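PDB 2RFF: putative nucleotidyltransferase from Sulfolobus solfataricus P2, which probably acts as a nucleotidyltransferase, moving a nucleotidyl group from a nucleotide to an acceptor. Local coordinates for residues 8-12 against 42-48. Numbering follows the deposited sequence. Where two conformers were deposited one is given.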
loop_
_atom_site.group_PDB
_atom_site.type_symbol
_atom_site.label_atom_id
_atom_site.label_comp_id
_atom_site.label_asym_id
_atom_site.label_seq_id
_atom_site.Cartn_x
_atom_site.Cartn_y
_atom_site.Cartn_z
ATOM N N ALA A 8 -14.451 7.212 -11.336
ATOM C CA ALA A 8 -13.979 6.285 -10.296
ATOM C C ALA A 8 -12.885 5.369 -10.852
ATOM O O ALA A 8 -11.839 5.235 -10.245
ATOM C CB ALA A 8 -15.149 5.462 -9.699
ATOM N N ILE A 9 -13.111 4.808 -12.038
ATOM C CA ILE A 9 -12.121 3.914 -12.684
ATOM C C ILE A 9 -10.805 4.650 -12.975
ATOM O O ILE A 9 -9.738 4.114 -12.670
ATOM C CB ILE A 9 -12.699 3.207 -13.933
ATOM C CG1 ILE A 9 -13.823 2.242 -13.532
ATOM C CG2 ILE A 9 -11.596 2.464 -14.721
ATOM C CD1 ILE A 9 -13.397 1.060 -12.631
ATOM N N GLU A 10 -10.877 5.867 -13.542
ATOM C CA GLU A 10 -9.663 6.656 -13.819
ATOM C C GLU A 10 -8.895 6.950 -12.526
ATOM O O GLU A 10 -7.662 6.887 -12.531
ATOM C CB GLU A 10 -9.964 7.943 -14.589
ATOM C CG GLU A 10 -10.410 7.707 -16.027
ATOM C CD GLU A 10 -10.952 8.966 -16.744
ATOM O OE1 GLU A 10 -10.826 10.106 -16.236
ATOM O OE2 GLU A 10 -11.510 8.794 -17.843
ATOM N N SER A 11 -9.614 7.230 -11.427
ATOM C CA SER A 11 -8.973 7.485 -10.134
ATOM C C SER A 11 -8.313 6.229 -9.609
ATOM O O SER A 11 -7.278 6.330 -8.984
ATOM C CB SER A 11 -9.934 8.039 -9.085
ATOM O OG SER A 11 -10.784 7.015 -8.572
ATOM N N GLN A 12 -8.912 5.067 -9.847
ATOM C CA GLN A 12 -8.314 3.783 -9.389
ATOM C C GLN A 12 -6.977 3.544 -10.110
ATOM O O GLN A 12 -5.967 3.220 -9.487
ATOM C CB GLN A 12 -9.264 2.604 -9.629
ATOM C CG GLN A 12 -8.828 1.255 -8.992
ATOM C CD GLN A 12 -8.992 1.206 -7.467
ATOM O OE1 GLN A 12 -9.154 2.234 -6.779
ATOM N NE2 GLN A 12 -8.984 -0.027 -6.927
ATOM N N ARG A 42 -10.347 1.231 -1.633
ATOM C CA ARG A 42 -9.811 0.878 -2.967
ATOM C C ARG A 42 -9.460 -0.602 -3.098
ATOM O O ARG A 42 -9.331 -1.092 -4.196
ATOM C CB ARG A 42 -8.680 1.807 -3.418
ATOM C CG ARG A 42 -9.174 3.246 -3.685
ATOM C CD ARG A 42 -8.089 4.162 -4.211
ATOM N NE ARG A 42 -8.620 5.506 -4.443
ATOM C CZ ARG A 42 -9.366 5.866 -5.487
ATOM N NH1 ARG A 42 -9.663 5.048 -6.471
ATOM N NH2 ARG A 42 -9.818 7.094 -5.558
ATOM N N ALA A 43 -9.285 -1.298 -1.977
ATOM C CA ALA A 43 -9.155 -2.765 -1.993
ATOM C C ALA A 43 -10.522 -3.429 -1.975
ATOM O O ALA A 43 -10.737 -4.405 -2.688
ATOM C CB ALA A 43 -8.357 -3.265 -0.802
ATOM N N ARG A 44 -11.447 -2.905 -1.173
ATOM C CA ARG A 44 -12.775 -3.530 -1.000
ATOM C C ARG A 44 -13.710 -3.348 -2.187
ATOM O O ARG A 44 -14.448 -4.256 -2.561
ATOM C CB ARG A 44 -13.468 -2.983 0.234
ATOM C CG ARG A 44 -12.712 -3.143 1.540
ATOM C CD ARG A 44 -13.518 -2.645 2.703
ATOM N NE ARG A 44 -13.868 -1.207 2.680
ATOM C CZ ARG A 44 -13.292 -0.229 3.392
ATOM N NH1 ARG A 44 -12.331 -0.468 4.260
ATOM N NH2 ARG A 44 -13.730 1.006 3.287
ATOM N N GLY A 45 -13.675 -2.144 -2.758
ATOM C CA GLY A 45 -14.550 -1.766 -3.861
ATOM C C GLY A 45 -15.488 -0.621 -3.560
ATOM O O GLY A 45 -16.029 -0.048 -4.514
ATOM N N ASP A 46 -15.645 -0.230 -2.292
ATOM C CA ASP A 46 -16.591 0.837 -1.878
ATOM C C ASP A 46 -15.996 2.250 -1.920
ATOM O O ASP A 46 -16.305 3.081 -1.081
ATOM C CB ASP A 46 -17.196 0.528 -0.500
ATOM C CG ASP A 46 -16.173 0.451 0.603
ATOM O OD1 ASP A 46 -15.084 -0.040 0.341
ATOM O OD2 ASP A 46 -16.438 0.881 1.736
ATOM N N TYR A 47 -15.140 2.503 -2.905
ATOM C CA TYR A 47 -14.455 3.777 -3.053
ATOM C C TYR A 47 -15.196 4.709 -3.965
ATOM O O TYR A 47 -16.012 4.295 -4.798
ATOM C CB TYR A 47 -13.031 3.583 -3.592
ATOM C CG TYR A 47 -12.900 3.031 -5.005
ATOM C CD1 TYR A 47 -12.873 3.883 -6.115
ATOM C CD2 TYR A 47 -12.773 1.671 -5.238
ATOM C CE1 TYR A 47 -12.749 3.400 -7.400
ATOM C CE2 TYR A 47 -12.628 1.176 -6.539
ATOM C CZ TYR A 47 -12.624 2.055 -7.628
ATOM O OH TYR A 47 -12.487 1.518 -8.900
ATOM N N LEU A 48 -14.855 5.981 -3.785
ATOM C CA LEU A 48 -15.321 7.075 -4.610
ATOM C C LEU A 48 -14.142 7.523 -5.436
ATOM O O LEU A 48 -12.993 7.222 -5.106
ATOM C CB LEU A 48 -15.743 8.232 -3.730
ATOM C CG LEU A 48 -16.985 8.052 -2.851
ATOM C CD1 LEU A 48 -17.153 9.194 -1.844
ATOM C CD2 LEU A 48 -18.219 7.942 -3.714
#
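Arg42 and Gln12 are joined by two hydrogen bonds that run in opposite senses and tie the long N-terminal helix 6-29 to the short helix 41-44, whose first residue, Ser41, belongs to the Gly-Ser signature of nucleotidyltransferases. NH1 of Arg42 donates to OE1 of Gln12 at 2.9 Å, within both the guanidinium and the carbonyl plane, while NE2 of Gln12 returns a bond to the backbone O of Arg42 at 3.0 Å, meeting a lone pair. Glutamine suits this place because one amide both accepts and donates; its chain, bent at chi2 (73°), lies antiparallel to the arginine, which stays extended from CG to NE.

The same guanidinium, able to serve several acceptors in its plane, grips Ser11 end-on: NH1 and NH2 both point at its OG, at 3.1 and 3.2 Å. Serine fits because that hydroxyl accepts both while donating to Ala8 O at 2.7 Å. Ser51 O also accepts from NH2, so neutral oxygen dipoles probably stabilise the cation. Were Arg42 replaced by an alanine, Gln12 OE1 and Ser11 OG would probably lose their shared cationic donor, leaving the amide its NE2 bond and its stack.

That stack uses the flat face of Tyr47: the Gln12 amide lies over it, planes 2° apart, with OE1 offset toward the rim and Gln12 CD 3.7 Å from Tyr47 CZ. At the ring edge Tyr47 CE1 faces Ala8 O at 3.5 Å, and the small Ala8 methyl packs against CE1 from the side away from the amide. Lys4 adds a cation-pi contact.

Held by NH1, the backbone carbonyl and the tyrosine face together, the Gln12 amide has its flip state fixed; polar bonds set the orientation, while Tyr47, from the loop after helix 41-44, supplies stacking and apolar surface.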